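Local structure of 4-hydroxy-3-methylbut-2-enyl diphosphate reductase, apicoplast (Plasmodium falciparum, 4N7B) at residues Y333-K341 against C356-D365; K376-M387 against I404-C413. The protein catalyses the last step of the MEP pathway of isoprenoid synthesis, reducing HMBPP to a mixture of isopentenyl and dimethylallyl diphosphate at an iron-sulfur cluster. One frame throughout, in Å; residues are numbered along the deposited sequence.

Contact 1 (Y333-K341 against C356-D365)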
loop_
_atom_site.group_PDB
_atom_site.type_symbol
_atom_site.label_atom_id
_atom_site.label_comp_id
_atom_site.label_asym_id
_atom_site.label_seq_id
_atom_site.Cartn_x
_atom_site.Cartn_y
_atom_site.Cartn_z
ATOM N N TYR A 333 -19.717 -11.498 15.051
ATOM C CA TYR A 333 -18.364 -11.470 15.565
ATOM C C TYR A 333 -18.030 -10.032 15.906
ATOM O O TYR A 333 -18.514 -9.109 15.260
ATOM C CB TYR A 333 -17.364 -11.898 14.497
ATOM C CG TYR A 333 -17.223 -13.381 14.251
ATOM C CD1 TYR A 333 -18.237 -14.113 13.649
ATOM C CD2 TYR A 333 -16.042 -14.035 14.565
ATOM C CE1 TYR A 333 -18.085 -15.456 13.394
ATOM C CE2 TYR A 333 -15.880 -15.379 14.319
ATOM C CZ TYR A 333 -16.898 -16.089 13.723
ATOM O OH TYR A 333 -16.732 -17.444 13.483
ATOM N N ASP A 334 -17.185 -9.827 16.899
ATOM C CA ASP A 334 -16.566 -8.530 17.038
ATOM C C ASP A 334 -15.277 -8.642 16.269
ATOM O O ASP A 334 -14.716 -9.724 16.159
ATOM C CB ASP A 334 -16.313 -8.168 18.495
ATOM C CG ASP A 334 -17.377 -7.237 19.050
ATOM O OD1 ASP A 334 -18.571 -7.459 18.753
ATOM O OD2 ASP A 334 -17.020 -6.279 19.770
ATOM N N ILE A 335 -14.809 -7.530 15.725
ATOM C CA ILE A 335 -13.679 -7.573 14.821
ATOM C C ILE A 335 -12.498 -6.792 15.353
ATOM O O ILE A 335 -12.644 -5.633 15.736
ATOM C CB ILE A 335 -14.064 -7.016 13.454
ATOM C CG1 ILE A 335 -14.761 -8.108 12.632
ATOM C CG2 ILE A 335 -12.828 -6.567 12.697
ATOM C CD1 ILE A 335 -16.187 -7.835 12.382
ATOM N N ILE A 336 -11.329 -7.427 15.374
ATOM C CA ILE A 336 -10.107 -6.736 15.767
ATOM C C ILE A 336 -9.328 -6.376 14.519
ATOM O O ILE A 336 -8.988 -7.239 13.732
ATOM C CB ILE A 336 -9.213 -7.579 16.682
ATOM C CG1 ILE A 336 -9.681 -7.501 18.134
ATOM C CG2 ILE A 336 -7.822 -7.007 16.711
ATOM C CD1 ILE A 336 -10.977 -8.145 18.403
ATOM N N LEU A 337 -9.049 -5.092 14.348
ATOM C CA LEU A 337 -8.378 -4.595 13.162
ATOM C C LEU A 337 -6.978 -4.139 13.536
ATOM O O LEU A 337 -6.825 -3.109 14.174
ATOM C CB LEU A 337 -9.157 -3.415 12.589
ATOM C CG LEU A 337 -8.509 -2.634 11.437
ATOM C CD1 LEU A 337 -7.962 -3.563 10.387
ATOM C CD2 LEU A 337 -9.534 -1.701 10.829
ATOM N N ILE A 338 -5.964 -4.917 13.167
ATOM C CA ILE A 338 -4.577 -4.544 13.457
ATOM C C ILE A 338 -4.057 -3.593 12.379
ATOM O O ILE A 338 -3.980 -3.950 11.214
ATOM C CB ILE A 338 -3.672 -5.782 13.467
ATOM C CG1 ILE A 338 -4.267 -6.862 14.373
ATOM C CG2 ILE A 338 -2.286 -5.404 13.925
ATOM C CD1 ILE A 338 -3.444 -8.129 14.447
ATOM N N GLY A 339 -3.725 -2.373 12.748
ATOM C CA GLY A 339 -3.237 -1.427 11.767
ATOM C C GLY A 339 -3.106 -0.092 12.443
ATOM O O GLY A 339 -3.389 0.004 13.638
ATOM N N TYR A 340 -2.695 0.933 11.706
ATOM C CA TYR A 340 -2.459 2.250 12.297
ATOM C C TYR A 340 -3.687 3.151 12.178
ATOM O O TYR A 340 -4.187 3.384 11.080
ATOM C CB TYR A 340 -1.246 2.890 11.633
ATOM C CG TYR A 340 0.007 2.085 11.876
ATOM C CD1 TYR A 340 0.640 2.123 13.113
ATOM C CD2 TYR A 340 0.529 1.248 10.896
ATOM C CE1 TYR A 340 1.781 1.381 13.364
ATOM C CE2 TYR A 340 1.680 0.496 11.134
ATOM C CZ TYR A 340 2.303 0.573 12.375
ATOM O OH TYR A 340 3.446 -0.158 12.634
ATOM N N LYS A 341 -4.159 3.637 13.329
ATOM C CA LYS A 341 -5.438 4.349 13.453
ATOM C C LYS A 341 -5.683 5.471 12.440
ATOM O O LYS A 341 -6.817 5.713 12.028
ATOM C CB LYS A 341 -5.554 4.960 14.856
ATOM C CG LYS A 341 -5.776 3.954 15.968
ATOM C CD LYS A 341 -6.057 4.671 17.311
ATOM C CE LYS A 341 -5.977 3.704 18.514
ATOM N NZ LYS A 341 -6.911 2.515 18.444
ATOM N N CYS A 356 -18.719 -2.495 16.029
ATOM C CA CYS A 356 -18.259 -3.782 16.536
ATOM C C CYS A 356 -16.802 -4.048 16.148
ATOM O O CYS A 356 -16.331 -5.177 16.229
ATOM C CB CYS A 356 -19.177 -4.917 16.062
ATOM S SG CYS A 356 -19.106 -5.181 14.291
ATOM N N THR A 357 -16.082 -3.002 15.754
ATOM C CA THR A 357 -14.672 -3.145 15.417
ATOM C C THR A 357 -13.780 -2.437 16.445
ATOM O O THR A 357 -14.163 -1.420 17.039
ATOM C CB THR A 357 -14.350 -2.622 13.997
ATOM O OG1 THR A 357 -15.085 -3.375 13.024
ATOM C CG2 THR A 357 -12.862 -2.757 13.703
ATOM N N HIS A 358 -12.597 -3.000 16.663
ATOM C CA HIS A 358 -11.633 -2.453 17.611
ATOM C C HIS A 358 -10.261 -2.420 16.990
ATOM O O HIS A 358 -9.708 -3.455 16.637
ATOM C CB HIS A 358 -11.607 -3.319 18.860
ATOM C CG HIS A 358 -12.971 -3.633 19.385
ATOM N ND1 HIS A 358 -13.470 -3.071 20.539
ATOM C CD2 HIS A 358 -13.951 -4.429 18.893
ATOM C CE1 HIS A 358 -14.698 -3.519 20.744
ATOM N NE2 HIS A 358 -15.013 -4.343 19.760
ATOM N N ILE A 359 -9.697 -1.234 16.843
ATOM C CA ILE A 359 -8.403 -1.130 16.207
ATOM C C ILE A 359 -7.278 -1.360 17.196
ATOM O O ILE A 359 -7.266 -0.760 18.261
ATOM C CB ILE A 359 -8.213 0.254 15.589
ATOM C CG1 ILE A 359 -9.277 0.485 14.519
ATOM C CG2 ILE A 359 -6.808 0.369 14.984
ATOM C CD1 ILE A 359 -9.257 1.871 13.923
ATOM N N VAL A 360 -6.314 -2.205 16.845
ATOM C CA VAL A 360 -5.098 -2.270 17.646
ATOM C C VAL A 360 -3.883 -1.879 16.815
ATOM O O VAL A 360 -3.659 -2.416 15.732
ATOM C CB VAL A 360 -4.911 -3.653 18.345
ATOM C CG1 VAL A 360 -6.262 -4.245 18.707
ATOM C CG2 VAL A 360 -4.131 -4.593 17.504
ATOM N N GLU A 361 -3.113 -0.906 17.300
ATOM C CA GLU A 361 -1.873 -0.554 16.616
ATOM C C GLU A 361 -0.640 -1.057 17.349
ATOM O O GLU A 361 0.474 -0.972 16.828
ATOM C CB GLU A 361 -1.757 0.950 16.346
ATOM C CG GLU A 361 -2.570 1.836 17.213
ATOM C CD GLU A 361 -2.338 3.314 16.908
ATOM O OE1 GLU A 361 -2.035 3.648 15.741
ATOM O OE2 GLU A 361 -2.453 4.144 17.843
ATOM N N ASN A 362 -0.835 -1.598 18.544
ATOM C CA ASN A 362 0.288 -2.054 19.355
ATOM C C ASN A 362 -0.159 -3.052 20.400
ATOM O O ASN A 362 -1.356 -3.327 20.523
ATOM C CB ASN A 362 0.966 -0.873 20.048
ATOM C CG ASN A 362 -0.003 -0.070 20.921
ATOM O OD1 ASN A 362 -0.761 -0.635 21.721
ATOM N ND2 ASN A 362 0.003 1.251 20.754
ATOM N N VAL A 363 0.786 -3.573 21.177
ATOM C CA VAL A 363 0.446 -4.583 22.175
ATOM C C VAL A 363 -0.231 -3.981 23.420
ATOM O O VAL A 363 -0.861 -4.701 24.193
ATOM C CB VAL A 363 1.688 -5.373 22.634
ATOM C CG1 VAL A 363 2.353 -6.063 21.455
ATOM C CG2 VAL A 363 2.664 -4.445 23.392
ATOM N N ASN A 364 -0.072 -2.679 23.647
ATOM C CA ASN A 364 -0.790 -2.032 24.739
ATOM C C ASN A 364 -2.298 -2.194 24.442
ATOM O O ASN A 364 -3.072 -2.613 25.305
ATOM C CB ASN A 364 -0.402 -0.551 24.863
ATOM C CG ASN A 364 0.933 -0.316 25.644
ATOM O OD1 ASN A 364 1.577 -1.255 26.123
ATOM N ND2 ASN A 364 1.336 0.961 25.759
ATOM N N ASP A 365 -2.692 -1.921 23.195
ATOM C CA ASP A 365 -4.093 -1.964 22.798
ATOM C C ASP A 365 -4.666 -3.355 23.004
ATOM O O ASP A 365 -5.859 -3.512 23.292
ATOM C CB ASP A 365 -4.256 -1.547 21.335
ATOM C CG ASP A 365 -4.001 -0.064 21.109
ATOM O OD1 ASP A 365 -4.040 0.725 22.087
ATOM O OD2 ASP A 365 -3.763 0.315 19.939
#

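Contact 2 (K376-M387 against I404-C413). With F3S (Fe3-s4 cluster), chain B.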
loop_
_atom_site.group_PDB
_atom_site.type_symbol
_atom_site.label_atom_id
_atom_site.label_comp_id
_atom_site.label_asym_id
_atom_site.label_seq_id
_atom_site.Cartn_x
_atom_site.Cartn_y
_atom_site.Cartn_z
ATOM N N LYS A 376 -17.484 -14.453 19.931
ATOM C CA LYS A 376 -16.685 -14.822 18.784
ATOM C C LYS A 376 -15.896 -13.621 18.255
ATOM O O LYS A 376 -16.434 -12.519 18.092
ATOM C CB LYS A 376 -17.593 -15.393 17.707
ATOM C CG LYS A 376 -18.437 -16.558 18.196
ATOM C CD LYS A 376 -18.464 -17.669 17.161
ATOM C CE LYS A 376 -17.131 -18.436 17.122
ATOM N NZ LYS A 376 -17.023 -19.338 15.927
ATOM N N LEU A 377 -14.618 -13.840 17.984
ATOM C CA LEU A 377 -13.745 -12.764 17.538
ATOM C C LEU A 377 -13.074 -13.142 16.246
ATOM O O LEU A 377 -12.731 -14.296 16.023
ATOM C CB LEU A 377 -12.669 -12.463 18.583
ATOM C CG LEU A 377 -13.207 -12.041 19.955
ATOM C CD1 LEU A 377 -12.047 -11.848 20.923
ATOM C CD2 LEU A 377 -14.050 -10.770 19.849
ATOM N N PHE A 378 -12.866 -12.138 15.410
ATOM C CA PHE A 378 -12.253 -12.311 14.112
ATOM C C PHE A 378 -11.290 -11.152 13.955
ATOM O O PHE A 378 -11.650 -10.005 14.238
ATOM C CB PHE A 378 -13.325 -12.234 13.034
ATOM C CG PHE A 378 -12.881 -12.733 11.673
ATOM C CD1 PHE A 378 -12.924 -14.089 11.367
ATOM C CD2 PHE A 378 -12.452 -11.846 10.693
ATOM C CE1 PHE A 378 -12.537 -14.551 10.115
ATOM C CE2 PHE A 378 -12.067 -12.308 9.429
ATOM C CZ PHE A 378 -12.108 -13.656 9.147
ATOM N N TYR A 379 -10.064 -11.430 13.534
ATOM C CA TYR A 379 -9.133 -10.356 13.315
ATOM C C TYR A 379 -8.763 -10.230 11.860
ATOM O O TYR A 379 -8.836 -11.169 11.083
ATOM C CB TYR A 379 -7.883 -10.489 14.196
ATOM C CG TYR A 379 -6.793 -11.436 13.702
ATOM C CD1 TYR A 379 -5.856 -11.021 12.762
ATOM C CD2 TYR A 379 -6.679 -12.734 14.210
ATOM C CE1 TYR A 379 -4.854 -11.871 12.323
ATOM C CE2 TYR A 379 -5.679 -13.588 13.779
ATOM C CZ TYR A 379 -4.772 -13.148 12.831
ATOM O OH TYR A 379 -3.771 -13.984 12.381
ATOM N N VAL A 380 -8.313 -9.039 11.525
ATOM C CA VAL A 380 -8.054 -8.658 10.171
ATOM C C VAL A 380 -6.908 -7.653 10.300
ATOM O O VAL A 380 -6.669 -7.151 11.405
ATOM C CB VAL A 380 -9.376 -8.095 9.602
ATOM C CG1 VAL A 380 -9.258 -6.656 9.194
ATOM C CG2 VAL A 380 -9.878 -8.970 8.501
ATOM N N THR A 381 -6.183 -7.355 9.221
ATOM C CA THR A 381 -5.072 -6.414 9.323
ATOM C C THR A 381 -5.015 -5.460 8.141
ATOM O O THR A 381 -5.557 -5.726 7.065
ATOM C CB THR A 381 -3.680 -7.120 9.459
ATOM O OG1 THR A 381 -3.181 -7.524 8.183
ATOM C CG2 THR A 381 -3.767 -8.330 10.346
ATOM N N GLN A 382 -4.345 -4.341 8.364
ATOM C CA GLN A 382 -3.876 -3.476 7.293
ATOM C C GLN A 382 -3.042 -4.305 6.305
ATOM O O GLN A 382 -2.246 -5.158 6.704
ATOM C CB GLN A 382 -3.021 -2.369 7.905
ATOM C CG GLN A 382 -2.682 -1.207 6.999
ATOM C CD GLN A 382 -2.004 -0.091 7.762
ATOM O OE1 GLN A 382 -2.180 0.029 8.966
ATOM N NE2 GLN A 382 -1.212 0.719 7.074
ATOM N N THR A 383 -3.197 -4.031 5.015
ATOM C CA THR A 383 -2.574 -4.859 3.972
ATOM C C THR A 383 -1.070 -4.697 3.869
ATOM O O THR A 383 -0.396 -5.556 3.312
ATOM C CB THR A 383 -3.143 -4.531 2.582
ATOM O OG1 THR A 383 -2.848 -3.165 2.246
ATOM C CG2 THR A 383 -4.627 -4.731 2.560
ATOM N N THR A 384 -0.549 -3.601 4.411
ATOM C CA THR A 384 0.833 -3.198 4.199
ATOM C C THR A 384 1.717 -3.232 5.456
ATOM O O THR A 384 2.770 -2.606 5.487
ATOM C CB THR A 384 0.866 -1.768 3.679
ATOM O OG1 THR A 384 0.031 -0.956 4.508
ATOM C CG2 THR A 384 0.366 -1.705 2.234
ATOM N N LEU A 385 1.326 -3.985 6.476
ATOM C CA LEU A 385 2.105 -4.039 7.705
ATOM C C LEU A 385 3.482 -4.698 7.506
ATOM O O LEU A 385 3.738 -5.379 6.513
ATOM C CB LEU A 385 1.330 -4.813 8.770
ATOM C CG LEU A 385 0.011 -4.165 9.202
ATOM C CD1 LEU A 385 -0.604 -4.975 10.323
ATOM C CD2 LEU A 385 0.241 -2.719 9.640
ATOM N N SER A 386 4.374 -4.451 8.453
ATOM C CA SER A 386 5.553 -5.270 8.641
ATOM C C SER A 386 5.089 -6.658 9.021
ATOM O O SER A 386 4.276 -6.807 9.930
ATOM C CB SER A 386 6.372 -4.719 9.806
ATOM O OG SER A 386 7.234 -5.721 10.306
ATOM N N MET A 387 5.586 -7.678 8.338
ATOM C CA MET A 387 5.222 -9.047 8.679
ATOM C C MET A 387 5.733 -9.390 10.064
ATOM O O MET A 387 5.130 -10.185 10.765
ATOM C CB MET A 387 5.798 -10.028 7.665
ATOM C CG MET A 387 5.208 -9.872 6.279
ATOM S SD MET A 387 5.635 -11.261 5.209
ATOM C CE MET A 387 7.311 -10.923 4.863
ATOM N N ILE A 404 -9.654 -17.075 18.482
ATOM C CA ILE A 404 -9.876 -15.994 17.552
ATOM C C ILE A 404 -9.626 -16.491 16.129
ATOM O O ILE A 404 -8.722 -17.292 15.891
ATOM C CB ILE A 404 -8.978 -14.810 17.861
ATOM C CG1 ILE A 404 -9.466 -13.596 17.091
ATOM C CG2 ILE A 404 -7.528 -15.118 17.508
ATOM C CD1 ILE A 404 -8.956 -12.291 17.654
ATOM N N GLU A 405 -10.426 -16.004 15.188
ATOM C CA GLU A 405 -10.379 -16.483 13.816
ATOM C C GLU A 405 -9.906 -15.373 12.884
ATOM O O GLU A 405 -9.885 -14.208 13.262
ATOM C CB GLU A 405 -11.771 -16.973 13.404
ATOM C CG GLU A 405 -12.256 -18.165 14.227
ATOM C CD GLU A 405 -13.751 -18.479 14.051
ATOM O OE1 GLU A 405 -14.311 -18.218 12.969
ATOM O OE2 GLU A 405 -14.370 -18.993 15.008
ATOM N N THR A 406 -9.536 -15.727 11.660
ATOM C CA THR A 406 -9.142 -14.717 10.698
ATOM C C THR A 406 -9.303 -15.236 9.272
ATOM O O THR A 406 -9.710 -16.380 9.051
ATOM C CB THR A 406 -7.666 -14.295 10.918
ATOM O OG1 THR A 406 -7.311 -13.232 10.012
ATOM C CG2 THR A 406 -6.729 -15.493 10.707
ATOM N N ILE A 407 -8.978 -14.385 8.309
ATOM C CA ILE A 407 -8.898 -14.793 6.917
ATOM C C ILE A 407 -7.787 -15.837 6.729
ATOM O O ILE A 407 -6.622 -15.582 7.073
ATOM C CB ILE A 407 -8.575 -13.589 6.032
ATOM C CG1 ILE A 407 -9.613 -12.484 6.217
ATOM C CG2 ILE A 407 -8.467 -14.014 4.577
ATOM C CD1 ILE A 407 -9.170 -11.166 5.584
ATOM N N PRO A 408 -8.128 -17.011 6.169
ATOM C CA PRO A 408 -7.147 -18.093 5.996
ATOM C C PRO A 408 -5.916 -17.658 5.208
ATOM O O PRO A 408 -4.792 -17.960 5.617
ATOM C CB PRO A 408 -7.933 -19.162 5.235
ATOM C CG PRO A 408 -9.360 -18.926 5.654
ATOM C CD PRO A 408 -9.485 -17.435 5.792
ATOM N N SER A 409 -6.121 -16.945 4.107
ATOM C CA SER A 409 -4.992 -16.457 3.320
ATOM C C SER A 409 -4.306 -15.238 3.978
ATOM O O SER A 409 -3.247 -14.802 3.525
ATOM C CB SER A 409 -5.440 -16.135 1.891
ATOM O OG SER A 409 -6.623 -15.362 1.885
ATOM N N GLY A 410 -4.889 -14.704 5.052
ATOM C CA GLY A 410 -4.328 -13.514 5.683
ATOM C C GLY A 410 -4.754 -12.215 5.005
ATOM O O GLY A 410 -5.379 -12.242 3.938
ATOM N N SER A 411 -4.401 -11.081 5.614
ATOM C CA SER A 411 -4.799 -9.753 5.133
ATOM C C SER A 411 -3.616 -9.032 4.496
ATOM O O SER A 411 -3.797 -8.142 3.652
ATOM C CB SER A 411 -5.346 -8.900 6.292
ATOM O OG SER A 411 -6.399 -9.571 6.958
ATOM N N ILE A 412 -2.398 -9.366 4.918
ATOM C CA ILE A 412 -1.220 -8.719 4.343
ATOM C C ILE A 412 -1.073 -9.219 2.905
ATOM O O ILE A 412 -1.000 -10.433 2.679
ATOM C CB ILE A 412 0.044 -9.022 5.163
ATOM C CG1 ILE A 412 -0.044 -8.342 6.531
ATOM C CG2 ILE A 412 1.285 -8.527 4.433
ATOM C CD1 ILE A 412 1.137 -8.617 7.390
ATOM N N CYS A 413 -1.039 -8.301 1.932
ATOM C CA CYS A 413 -1.119 -8.673 0.503
ATOM C C CYS A 413 0.179 -9.263 -0.080
ATOM O O CYS A 413 1.271 -9.146 0.495
ATOM C CB CYS A 413 -1.534 -7.456 -0.329
ATOM S SG CYS A 413 -0.249 -6.207 -0.494
HETATM FE FE1 F3S B . -0.805 -2.891 -3.751
HETATM FE FE3 F3S B . -3.305 -3.737 -3.215
HETATM FE FE4 F3S B . -1.197 -4.554 -1.764
HETATM S S1 F3S B . -2.623 -1.678 -3.594
HETATM S S2 F3S B . 0.276 -2.886 -1.804
HETATM S S3 F3S B . -1.620 -4.957 -3.896
HETATM S S4 F3S B . -3.211 -4.074 -1.025
HETATM O O HOH W 1 -2.466 -10.597 8.087
#

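Contact 1 (Y333-K341 against C356-D365)
In the beta-alpha-beta unit of strand 334-338, helix 344-350 and strand 357-360, the two strands lie side by side as parallel neighbours, L337 opposite I359 and I338 opposite V360. Their backbones are laced by bonds such as L337 N to H358 O (2.9 Å) and V360 N to L337 O. Branched aliphatic residues suit such a strand pair, since both of its faces are covered by helices. On one face CG2 of I336, anti to the backbone N, reaches CG1 of V360 at 3.7 Å, and helix 387-400 packs over both; on the other, CG2 of T357 rests against CB of L337, under helix 344-350, while OG1 of T357 bonds to the carbonyl of A353.

Polar side chains tie the two ends. At the start, NE2 of H358 donates to OD2 of D334 (2.8 Å), meeting the carboxylate on its anti side and 28° out of its plane; the same imidazole takes F371 edge-to-face. The extended side chain of E361 brings OE1 to the backbone N of K341 (3.2 Å), which approaches from above the carboxylate plane. N362 caps helix 363-368 by accepting from D365 N, and OD2 of D365 in turn holds the backbone N of E361. K341 lays its aliphatic chain across E361 and, bent at its last torsion (chi4 -57°), sets NZ 3.3 Å from I359 O in a weak hydrogen bond.

Contact 2 (K376-M387 against I404-C413)
Strand 377-381 and the short, weakly bonded strand 405-406 pair in parallel, with E405 N bonded to L377 O and Y379 N to E405 O (2.8 Å); beyond a type I turn at I407-G410 the segments meet again where C413 N reaches T383 O in its carbonyl plane, on a lone pair.

Two aromatic rings grip T406 from the two faces of the sheet. F378, with CG anti to its backbone N (chi1 -166°), lays one ring face under CA of T406, off-centre toward the rim, and its CZ continues to CG1 of I407. The Y379 ring has CB of T406 over its centre, 3.6 Å from the centroid, while OG1 of T406 donates to Y379 O (2.8 Å) from above the carbonyl plane. A threonine suits this place because it offers both carbon for the ring and a hydroxyl for the carbonyl. At the outer end K376 NZ forms a salt bridge with OE2 of E405 (2.8 Å) on its syn lone pair, and Y333 OH bonds to the other carboxylate oxygen.

Further along, S411 OG accepts from T381 N (3.2 Å), and a water links T381 OG1 to S411 N. I412 packs CD1 against CB of L385 beside the type I turn Q382-L385. SG of C413 binds the iron FE4 of the three-iron cluster at 2.3 Å. T383 places OG1 3.4 Å from sulfide S4 and is hydrogen-bonded to E345, the probable proton donor. Loops that follow parallel strands and bring a cysteine ligand, at a helix N-cap, and a presumed substrate-binding threonine to the cluster are characteristic of the IspH active site.

Overall arrangement
From the N terminus, strand 334-338 leads through helix 344-350 to strand 357-360, and contact 1 closes this first crossover. Helix 363-368 then carries the chain to strand 377-381; from there helix 387-400 returns it to strand 405-406, where contact 2 closes the second. The loops follow in series, neither nested nor crossed. They share one parallel four-stranded sheet, ordered 357-360, 334-338, 377-381, 405-406, so the contacts build its two outer pairs. The central pair joins them, with I336 N bonded to F378 O, and Q382 accepts from Y340 N past the strand ends. Contact 2 reaches the cluster, whereas contact 1 adds the other edge strand, 357-360.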